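Local coordinates for pullulanase (Klebsiella oxytoca, PDB 2YOC), which hydrolyses alpha-1,6-glucosidic linkages in pullulan and in branched alpha-glucans as a type 2-secreted glycosyl hydrolase, at residues 37-47 and 131-142; 169-177 and 216-224. All coordinates share one frame; numbering follows the deposited sequence.

Interaction 1. Residues 37-47 and 131-142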
loop_
_atom_site.group_PDB
_atom_site.type_symbol
_atom_site.label_atom_id
_atom_site.label_comp_id
_atom_site.label_asym_id
_atom_site.label_seq_id
_atom_site.Cartn_x
_atom_site.Cartn_y
_atom_site.Cartn_z
ATOM N N ALA B 37 47.659 -31.303 41.261
ATOM C CA ALA B 37 46.492 -32.184 41.375
ATOM C C ALA B 37 46.866 -33.544 41.963
ATOM O O ALA B 37 47.748 -34.214 41.428
ATOM C CB ALA B 37 45.831 -32.360 40.014
ATOM N N VAL B 38 46.209 -33.927 43.080
ATOM C CA VAL B 38 46.449 -35.202 43.790
ATOM C C VAL B 38 45.420 -36.315 43.378
ATOM O O VAL B 38 44.607 -36.065 42.477
ATOM C CB VAL B 38 46.731 -35.067 45.332
ATOM C CG1 VAL B 38 47.602 -33.854 45.659
ATOM C CG2 VAL B 38 45.458 -35.081 46.190
ATOM N N GLU B 39 45.470 -37.527 44.009
ATOM C CA GLU B 39 44.572 -38.657 43.693
ATOM C C GLU B 39 43.076 -38.374 43.862
ATOM O O GLU B 39 42.663 -37.799 44.878
ATOM C CB GLU B 39 44.961 -39.921 44.446
ATOM C CG GLU B 39 46.187 -40.571 43.869
ATOM C CD GLU B 39 46.479 -41.913 44.485
ATOM O OE1 GLU B 39 46.645 -41.995 45.725
ATOM O OE2 GLU B 39 46.533 -42.894 43.715
ATOM N N ASN B 40 42.271 -38.807 42.861
ATOM C CA ASN B 40 40.805 -38.667 42.776
ATOM C C ASN B 40 40.288 -37.215 42.949
ATOM O O ASN B 40 39.265 -36.971 43.604
ATOM C CB ASN B 40 40.084 -39.681 43.695
ATOM C CG ASN B 40 39.100 -40.599 42.989
ATOM O OD1 ASN B 40 39.401 -41.237 41.967
ATOM N ND2 ASN B 40 37.913 -40.737 43.565
ATOM N N GLN B 41 41.022 -36.260 42.337
ATOM C CA GLN B 41 40.750 -34.815 42.307
ATOM C C GLN B 41 41.575 -34.090 41.227
ATOM O O GLN B 41 42.780 -34.323 41.122
ATOM C CB GLN B 41 40.893 -34.134 43.690
ATOM C CG GLN B 41 42.213 -34.381 44.401
ATOM C CD GLN B 41 42.769 -33.107 44.969
ATOM O OE1 GLN B 41 43.529 -32.390 44.315
ATOM N NE2 GLN B 41 42.419 -32.808 46.207
ATOM N N ALA B 42 40.916 -33.235 40.413
ATOM C CA ALA B 42 41.551 -32.465 39.338
ATOM C C ALA B 42 41.698 -30.996 39.736
ATOM O O ALA B 42 40.983 -30.522 40.626
ATOM C CB ALA B 42 40.738 -32.578 38.054
ATOM N N VAL B 43 42.624 -30.278 39.076
ATOM C CA VAL B 43 42.827 -28.855 39.330
ATOM C C VAL B 43 42.860 -28.013 38.040
ATOM O O VAL B 43 43.626 -28.317 37.126
ATOM C CB VAL B 43 43.927 -28.538 40.383
ATOM C CG1 VAL B 43 45.333 -28.682 39.821
ATOM C CG2 VAL B 43 43.727 -27.159 40.998
ATOM N N ILE B 44 41.964 -27.006 37.945
ATOM C CA ILE B 44 41.859 -26.094 36.795
ATOM C C ILE B 44 42.298 -24.691 37.231
ATOM O O ILE B 44 41.748 -24.148 38.193
ATOM C CB ILE B 44 40.439 -26.076 36.136
ATOM C CG1 ILE B 44 39.815 -27.491 35.929
ATOM C CG2 ILE B 44 40.399 -25.225 34.850
ATOM C CD1 ILE B 44 40.554 -28.540 35.034
ATOM N N HIS B 45 43.292 -24.118 36.526
ATOM C CA HIS B 45 43.807 -22.778 36.802
ATOM C C HIS B 45 43.224 -21.775 35.833
ATOM O O HIS B 45 43.247 -21.994 34.612
ATOM C CB HIS B 45 45.328 -22.711 36.619
ATOM C CG HIS B 45 46.129 -23.647 37.459
ATOM N ND1 HIS B 45 46.539 -24.875 36.973
ATOM C CD2 HIS B 45 46.659 -23.460 38.688
ATOM C CE1 HIS B 45 47.270 -25.412 37.936
ATOM N NE2 HIS B 45 47.375 -24.593 38.985
ATOM N N LEU B 46 42.755 -20.646 36.357
ATOM C CA LEU B 46 42.324 -19.582 35.472
ATOM C C LEU B 46 43.507 -18.637 35.424
ATOM O O LEU B 46 43.970 -18.165 36.468
ATOM C CB LEU B 46 41.052 -18.852 35.945
ATOM C CG LEU B 46 40.549 -17.766 34.980
ATOM C CD1 LEU B 46 39.502 -18.306 34.075
ATOM C CD2 LEU B 46 40.015 -16.555 35.708
ATOM N N VAL B 47 44.058 -18.438 34.232
ATOM C CA VAL B 47 45.170 -17.520 34.102
ATOM C C VAL B 47 44.553 -16.146 33.812
ATOM O O VAL B 47 44.031 -15.889 32.715
ATOM C CB VAL B 47 46.268 -17.985 33.115
ATOM C CG1 VAL B 47 47.459 -17.030 33.149
ATOM C CG2 VAL B 47 46.731 -19.404 33.447
ATOM N N PHE B 131 41.552 -36.703 30.790
ATOM C CA PHE B 131 42.658 -37.104 31.680
ATOM C C PHE B 131 43.706 -38.023 31.017
ATOM O O PHE B 131 44.778 -38.250 31.588
ATOM C CB PHE B 131 42.127 -37.702 32.994
ATOM C CG PHE B 131 41.096 -36.871 33.727
ATOM C CD1 PHE B 131 41.413 -35.607 34.218
ATOM C CD2 PHE B 131 39.816 -37.364 33.953
ATOM C CE1 PHE B 131 40.473 -34.852 34.922
ATOM C CE2 PHE B 131 38.869 -36.600 34.639
ATOM C CZ PHE B 131 39.210 -35.354 35.130
ATOM N N GLY B 132 43.376 -38.519 29.823
ATOM C CA GLY B 132 44.238 -39.335 28.976
ATOM C C GLY B 132 45.021 -38.474 27.999
ATOM O O GLY B 132 45.770 -39.002 27.174
ATOM N N ASP B 133 44.827 -37.136 28.079
ATOM C CA ASP B 133 45.511 -36.114 27.279
ATOM C C ASP B 133 46.424 -35.266 28.193
ATOM O O ASP B 133 47.446 -34.754 27.730
ATOM C CB ASP B 133 44.496 -35.209 26.532
ATOM C CG ASP B 133 43.735 -35.817 25.353
ATOM O OD1 ASP B 133 44.028 -36.981 24.980
ATOM O OD2 ASP B 133 42.860 -35.119 24.791
ATOM N N PHE B 134 46.039 -35.125 29.492
ATOM C CA PHE B 134 46.751 -34.378 30.539
ATOM C C PHE B 134 46.927 -35.310 31.738
ATOM O O PHE B 134 46.077 -35.342 32.637
ATOM C CB PHE B 134 45.986 -33.088 30.927
ATOM C CG PHE B 134 45.766 -32.127 29.785
ATOM C CD1 PHE B 134 44.683 -32.279 28.929
ATOM C CD2 PHE B 134 46.649 -31.078 29.556
ATOM C CE1 PHE B 134 44.503 -31.419 27.845
ATOM C CE2 PHE B 134 46.455 -30.201 28.487
ATOM C CZ PHE B 134 45.393 -30.388 27.629
ATOM N N THR B 135 48.016 -36.106 31.707
ATOM C CA THR B 135 48.353 -37.106 32.721
ATOM C C THR B 135 48.386 -36.610 34.156
ATOM O O THR B 135 47.963 -37.342 35.054
ATOM C CB THR B 135 49.565 -37.958 32.309
ATOM O OG1 THR B 135 50.706 -37.142 32.041
ATOM C CG2 THR B 135 49.265 -38.817 31.106
ATOM N N ASP B 136 48.842 -35.355 34.362
ATOM C CA ASP B 136 48.997 -34.682 35.660
ATOM C C ASP B 136 47.696 -34.214 36.348
ATOM O O ASP B 136 47.690 -33.997 37.569
ATOM C CB ASP B 136 50.008 -33.518 35.550
ATOM C CG ASP B 136 49.923 -32.667 34.298
ATOM O OD1 ASP B 136 48.823 -32.162 33.990
ATOM O OD2 ASP B 136 50.959 -32.485 33.638
ATOM N N ARG B 137 46.608 -34.042 35.555
ATOM C CA ARG B 137 45.290 -33.554 35.982
ATOM C C ARG B 137 45.312 -32.085 36.426
ATOM O O ARG B 137 44.265 -31.514 36.740
ATOM C CB ARG B 137 44.570 -34.511 36.943
ATOM C CG ARG B 137 43.924 -35.675 36.190
ATOM C CD ARG B 137 44.235 -37.056 36.738
ATOM N NE ARG B 137 44.015 -37.128 38.179
ATOM C CZ ARG B 137 42.834 -37.334 38.749
ATOM N NH1 ARG B 137 41.752 -37.517 38.008
ATOM N NH2 ARG B 137 42.727 -37.373 40.063
ATOM N N THR B 138 46.521 -31.475 36.404
ATOM C CA THR B 138 46.784 -30.056 36.641
ATOM C C THR B 138 46.758 -29.401 35.252
ATOM O O THR B 138 47.627 -29.653 34.411
ATOM C CB THR B 138 48.018 -29.769 37.555
ATOM O OG1 THR B 138 48.679 -28.579 37.126
ATOM C CG2 THR B 138 49.012 -30.914 37.639
ATOM N N VAL B 139 45.695 -28.639 35.006
ATOM C CA VAL B 139 45.373 -28.001 33.741
ATOM C C VAL B 139 45.179 -26.490 33.931
ATOM O O VAL B 139 44.870 -26.057 35.038
ATOM C CB VAL B 139 44.122 -28.744 33.187
ATOM C CG1 VAL B 139 43.083 -27.813 32.572
ATOM C CG2 VAL B 139 44.519 -29.853 32.230
ATOM N N SER B 140 45.370 -25.697 32.857
ATOM C CA SER B 140 45.219 -24.239 32.887
ATOM C C SER B 140 44.423 -23.716 31.684
ATOM O O SER B 140 44.579 -24.231 30.571
ATOM C CB SER B 140 46.586 -23.566 32.944
ATOM O OG SER B 140 47.414 -24.150 33.937
ATOM N N VAL B 141 43.565 -22.697 31.909
ATOM C CA VAL B 141 42.740 -22.078 30.857
ATOM C C VAL B 141 42.751 -20.533 30.955
ATOM O O VAL B 141 42.931 -19.986 32.050
ATOM C CB VAL B 141 41.293 -22.663 30.738
ATOM C CG1 VAL B 141 41.304 -24.103 30.247
ATOM C CG2 VAL B 141 40.512 -22.547 32.045
ATOM N N ILE B 142 42.585 -19.842 29.805
ATOM C CA ILE B 142 42.528 -18.370 29.720
ATOM C C ILE B 142 41.132 -17.997 29.205
ATOM O O ILE B 142 40.585 -18.736 28.387
ATOM C CB ILE B 142 43.628 -17.759 28.801
ATOM C CG1 ILE B 142 44.983 -18.480 28.917
ATOM C CG2 ILE B 142 43.779 -16.253 29.049
ATOM C CD1 ILE B 142 45.788 -18.453 27.608
#
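Arg137 and Val38 meet where the turn of residues 38-41 bends round the edge of the guanidinium group: NH2 of Arg137 gives a weak hydrogen bond to Val38 O (3.3 Å). The arginine chain bends at chi2 and chi3, which places its NH1 4.1 Å above the centre of the Phe131 ring. Beyond NH2, Glu107 is a long, weak ion-pair partner and also accepts from Asn40 N. The backbone of Arg137, last residue of a type I turn, opens the strand pairing through Val43 N to Arg137 O (3.1 Å).

His45 grips one carbonyl twice. Its backbone N lies 2.9 Å from Val139 O, and with CG beside that N (chi1 -58°) the ring swings back until ND1 also bonds to Val139 O at 2.8 Å. The second donor comes from above the carbonyl plane, 51° out of it. The far nitrogen, NE2, makes a weak bond to Glu33 O.

Val141 lies on the other face, with Ile44 and Val139; its CG2 is 3.9 Å from Ile44 CG2, and Val115 packs on it too. Its N reaches His45 O at 2.8 Å, and its O receives Val47 N.

Matched residues Val43-Thr138 through Leu46-Val141, with axes 25° apart, define a parallel strand pair. Strand 41-46 is central in a three-stranded mixed sheet, antiparallel to 99-103 on its other side, an arrangement consistent with the beta fold of the pullulanase-associated domain.

Interaction 2. Residues 169-177 and 216-224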
loop_
_atom_site.group_PDB
_atom_site.type_symbol
_atom_site.label_atom_id
_atom_site.label_comp_id
_atom_site.label_asym_id
_atom_site.label_seq_id
_atom_site.Cartn_x
_atom_site.Cartn_y
_atom_site.Cartn_z
ATOM N N TRP B 169 47.109 -8.035 4.995
ATOM C CA TRP B 169 48.028 -7.458 4.015
ATOM C C TRP B 169 47.238 -7.454 2.673
ATOM O O TRP B 169 47.091 -8.474 1.998
ATOM C CB TRP B 169 49.310 -8.283 3.970
ATOM C CG TRP B 169 50.486 -7.620 3.307
ATOM C CD1 TRP B 169 50.508 -6.430 2.633
ATOM C CD2 TRP B 169 51.821 -8.149 3.236
ATOM N NE1 TRP B 169 51.779 -6.186 2.144
ATOM C CE2 TRP B 169 52.606 -7.217 2.518
ATOM C CE3 TRP B 169 52.435 -9.307 3.739
ATOM C CZ2 TRP B 169 53.961 -7.424 2.270
ATOM C CZ3 TRP B 169 53.783 -9.493 3.511
ATOM C CH2 TRP B 169 54.523 -8.577 2.759
ATOM N N VAL B 170 46.633 -6.322 2.377
ATOM C CA VAL B 170 45.738 -6.107 1.249
ATOM C C VAL B 170 46.377 -5.664 -0.074
ATOM O O VAL B 170 45.767 -5.804 -1.133
ATOM C CB VAL B 170 44.561 -5.228 1.672
ATOM C CG1 VAL B 170 43.744 -5.953 2.729
ATOM C CG2 VAL B 170 45.049 -3.870 2.186
ATOM N N ASP B 171 47.576 -5.098 -0.009
ATOM C CA ASP B 171 48.356 -4.684 -1.166
ATOM C C ASP B 171 49.827 -4.615 -0.748
ATOM O O ASP B 171 50.097 -4.638 0.453
ATOM C CB ASP B 171 47.839 -3.374 -1.804
ATOM C CG ASP B 171 48.115 -2.080 -1.053
ATOM O OD1 ASP B 171 49.272 -1.855 -0.657
ATOM O OD2 ASP B 171 47.217 -1.225 -1.003
ATOM N N LYS B 172 50.764 -4.523 -1.731
ATOM C CA LYS B 172 52.210 -4.454 -1.521
ATOM C C LYS B 172 52.602 -3.538 -0.339
ATOM O O LYS B 172 53.357 -3.957 0.535
ATOM C CB LYS B 172 52.914 -3.994 -2.808
ATOM C CG LYS B 172 52.973 -5.025 -3.949
ATOM C CD LYS B 172 52.867 -4.337 -5.350
ATOM C CE LYS B 172 53.537 -5.097 -6.477
ATOM N NZ LYS B 172 53.061 -4.652 -7.819
ATOM N N ASN B 173 52.023 -2.330 -0.282
ATOM C CA ASN B 173 52.307 -1.291 0.716
ATOM C C ASN B 173 51.392 -1.219 1.972
ATOM O O ASN B 173 51.777 -0.597 2.960
ATOM C CB ASN B 173 52.239 0.061 0.009
ATOM C CG ASN B 173 53.292 1.044 0.426
ATOM O OD1 ASN B 173 54.431 0.692 0.792
ATOM N ND2 ASN B 173 52.953 2.313 0.303
ATOM N N THR B 174 50.178 -1.787 1.916
ATOM C CA THR B 174 49.174 -1.630 2.965
ATOM C C THR B 174 48.826 -2.840 3.819
ATOM O O THR B 174 48.545 -3.924 3.311
ATOM C CB THR B 174 47.958 -0.926 2.358
ATOM O OG1 THR B 174 48.413 0.261 1.700
ATOM C CG2 THR B 174 46.907 -0.564 3.380
ATOM N N LEU B 175 48.797 -2.618 5.129
ATOM C CA LEU B 175 48.429 -3.617 6.117
ATOM C C LEU B 175 47.280 -3.006 6.939
ATOM O O LEU B 175 47.433 -1.913 7.520
ATOM C CB LEU B 175 49.658 -3.979 6.982
ATOM C CG LEU B 175 49.537 -4.964 8.163
ATOM C CD1 LEU B 175 49.051 -4.308 9.412
ATOM C CD2 LEU B 175 48.769 -6.214 7.827
ATOM N N LEU B 176 46.108 -3.678 6.924
ATOM C CA LEU B 176 44.928 -3.203 7.654
ATOM C C LEU B 176 44.793 -3.951 8.941
ATOM O O LEU B 176 44.814 -5.188 8.944
ATOM C CB LEU B 176 43.630 -3.289 6.842
ATOM C CG LEU B 176 43.615 -2.597 5.486
ATOM C CD1 LEU B 176 42.396 -2.985 4.720
ATOM C CD2 LEU B 176 43.695 -1.091 5.618
ATOM N N TRP B 177 44.724 -3.203 10.054
ATOM C CA TRP B 177 44.597 -3.789 11.384
ATOM C C TRP B 177 43.952 -2.839 12.388
ATOM O O TRP B 177 44.583 -1.859 12.806
ATOM C CB TRP B 177 45.946 -4.312 11.901
ATOM C CG TRP B 177 45.866 -5.076 13.192
ATOM C CD1 TRP B 177 44.824 -5.842 13.640
ATOM C CD2 TRP B 177 46.922 -5.239 14.147
ATOM N NE1 TRP B 177 45.151 -6.434 14.835
ATOM C CE2 TRP B 177 46.437 -6.080 15.173
ATOM C CE3 TRP B 177 48.217 -4.697 14.274
ATOM C CZ2 TRP B 177 47.206 -6.405 16.301
ATOM C CZ3 TRP B 177 48.975 -5.027 15.386
ATOM C CH2 TRP B 177 48.479 -5.886 16.373
ATOM N N VAL B 216 43.315 4.341 4.085
ATOM C CA VAL B 216 42.868 3.298 3.138
ATOM C C VAL B 216 42.789 3.898 1.711
ATOM O O VAL B 216 42.106 4.917 1.503
ATOM C CB VAL B 216 41.515 2.657 3.573
ATOM C CG1 VAL B 216 41.115 1.516 2.661
ATOM C CG2 VAL B 216 41.561 2.163 5.013
ATOM N N SER B 217 43.520 3.279 0.751
ATOM C CA SER B 217 43.524 3.657 -0.669
ATOM C C SER B 217 42.141 3.483 -1.285
ATOM O O SER B 217 41.389 2.572 -0.902
ATOM C CB SER B 217 44.498 2.776 -1.446
ATOM O OG SER B 217 44.381 2.988 -2.842
ATOM N N GLN B 218 41.845 4.324 -2.291
ATOM C CA GLN B 218 40.604 4.280 -3.070
ATOM C C GLN B 218 40.487 2.890 -3.696
ATOM O O GLN B 218 39.473 2.228 -3.494
ATOM C CB GLN B 218 40.616 5.370 -4.151
ATOM C CG GLN B 218 39.309 6.132 -4.260
ATOM C CD GLN B 218 38.242 5.378 -5.022
ATOM O OE1 GLN B 218 38.372 5.088 -6.225
ATOM N NE2 GLN B 218 37.137 5.093 -4.339
ATOM N N GLN B 219 41.583 2.412 -4.336
ATOM C CA GLN B 219 41.703 1.090 -4.939
ATOM C C GLN B 219 41.359 -0.011 -3.915
ATOM O O GLN B 219 40.541 -0.878 -4.235
ATOM C CB GLN B 219 43.099 0.926 -5.601
ATOM C CG GLN B 219 43.657 -0.523 -5.764
ATOM C CD GLN B 219 44.849 -0.863 -4.849
ATOM O OE1 GLN B 219 45.883 -0.158 -4.801
ATOM N NE2 GLN B 219 44.760 -2.000 -4.147
ATOM N N VAL B 220 41.921 0.068 -2.671
ATOM C CA VAL B 220 41.668 -0.904 -1.588
ATOM C C VAL B 220 40.204 -0.955 -1.129
ATOM O O VAL B 220 39.640 -2.045 -1.013
ATOM C CB VAL B 220 42.657 -0.776 -0.407
ATOM C CG1 VAL B 220 42.227 -1.643 0.778
ATOM C CG2 VAL B 220 44.053 -1.158 -0.855
ATOM N N SER B 221 39.602 0.224 -0.873
ATOM C CA SER B 221 38.202 0.387 -0.438
ATOM C C SER B 221 37.208 -0.307 -1.366
ATOM O O SER B 221 36.189 -0.842 -0.907
ATOM C CB SER B 221 37.852 1.873 -0.344
ATOM O OG SER B 221 38.535 2.515 0.719
HETATM N N MSE B 222 37.518 -0.269 -2.676
HETATM C CA MSE B 222 36.756 -0.886 -3.752
HETATM C C MSE B 222 36.806 -2.383 -3.610
HETATM O O MSE B 222 35.778 -3.045 -3.624
HETATM C CB MSE B 222 37.397 -0.553 -5.107
HETATM C CG MSE B 222 37.722 0.900 -5.326
HETATM SE SE MSE B 222 36.196 1.922 -5.970
HETATM C CE MSE B 222 35.165 2.228 -4.230
ATOM N N ARG B 223 38.025 -2.908 -3.534
ATOM C CA ARG B 223 38.341 -4.314 -3.443
ATOM C C ARG B 223 37.799 -4.956 -2.209
ATOM O O ARG B 223 37.257 -6.051 -2.295
ATOM C CB ARG B 223 39.858 -4.500 -3.441
ATOM C CG ARG B 223 40.547 -4.157 -4.737
ATOM C CD ARG B 223 42.029 -4.302 -4.556
ATOM N NE ARG B 223 42.446 -5.709 -4.541
ATOM C CZ ARG B 223 43.615 -6.133 -4.075
ATOM N NH1 ARG B 223 44.488 -5.269 -3.556
ATOM N NH2 ARG B 223 43.926 -7.423 -4.128
ATOM N N PHE B 224 37.992 -4.306 -1.039
ATOM C CA PHE B 224 37.582 -4.860 0.240
ATOM C C PHE B 224 36.701 -3.931 0.996
ATOM O O PHE B 224 37.120 -3.416 2.025
ATOM C CB PHE B 224 38.822 -5.226 1.049
ATOM C CG PHE B 224 39.767 -6.107 0.286
ATOM C CD1 PHE B 224 39.395 -7.397 -0.080
ATOM C CD2 PHE B 224 41.018 -5.639 -0.092
ATOM C CE1 PHE B 224 40.267 -8.213 -0.785
ATOM C CE2 PHE B 224 41.899 -6.459 -0.794
ATOM C CZ PHE B 224 41.519 -7.738 -1.140
#
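A short helix packed beside a beta hairpin forms this contact within the Pullulanase N2 domain, a member of the E-set clan. Strands 167-169 and 174-176 are antiparallel neighbours in a seven-stranded mixed sheet, and helix 218-223 lies against the hairpin loop and the second strand. Side chains make most of the contact, the nearest CA atoms, those of Val170 and Val220, being 7.2 Å apart.

Val220 is the hub on the helix. Its CG1 meets Val170 CG2 at 3.9 Å, the two side chains crossing at about a right angle, while the same methyl approaches Leu176 CD1 at 4.2 Å, tip to tip. With CG1 anti to the backbone N (chi1 171°), CG1 faces the two apolar partners and CG2 lies on the side of Asp171. Just before the N-cap residue Ser217, the side chain of Val216 crosses that of Leu176 at about a right angle, with Val216 CG2 3.9 Å from Leu176 CD2, and Ala232 of strand 232-234 touches both residues.

Asp171 holds the loop in shape through an Asx motif: its OD1 accepts from Thr174 N at 2.7 Å, met from 50° above the carboxylate plane, with a weaker bond from Asn173 N.

At the helix C-terminal end, Phe224 slides past Val170 in the opposite direction, its CE2 lying 3.8 Å from Val170 CB. The same CE2 atom lies over one face of the Arg223 guanidinium, whose NH2 bonds to Gly270 O at the start of helix 269-280. The other terminal nitrogen, Arg223 NH1, gives a weak, strongly bent bond to Val170 O, with an N-H...O angle of 122°.

How the interactions relate
Following the chain from the N terminus, interaction 1 brings residues 131-142 back onto 37-47, closing a loop of 83 residues that includes strands 63-68, 99-103, 110-117 and 127-130. Helix 152-159 then leads toward the N2 domain, where interaction 2 closes a shorter loop of 38 residues, containing strands but no helix. The two loops are in series, neither nested nor crossed. The centres of interaction 1 and interaction 2 lie about 45 Å apart. Between the nearest atoms of interaction 1 and interaction 2 there are about 16 Å, so they do not touch. Interaction 1 joins two neighbouring strands within one sheet, whereas interaction 2 ties a helix to the hairpin of a different sheet.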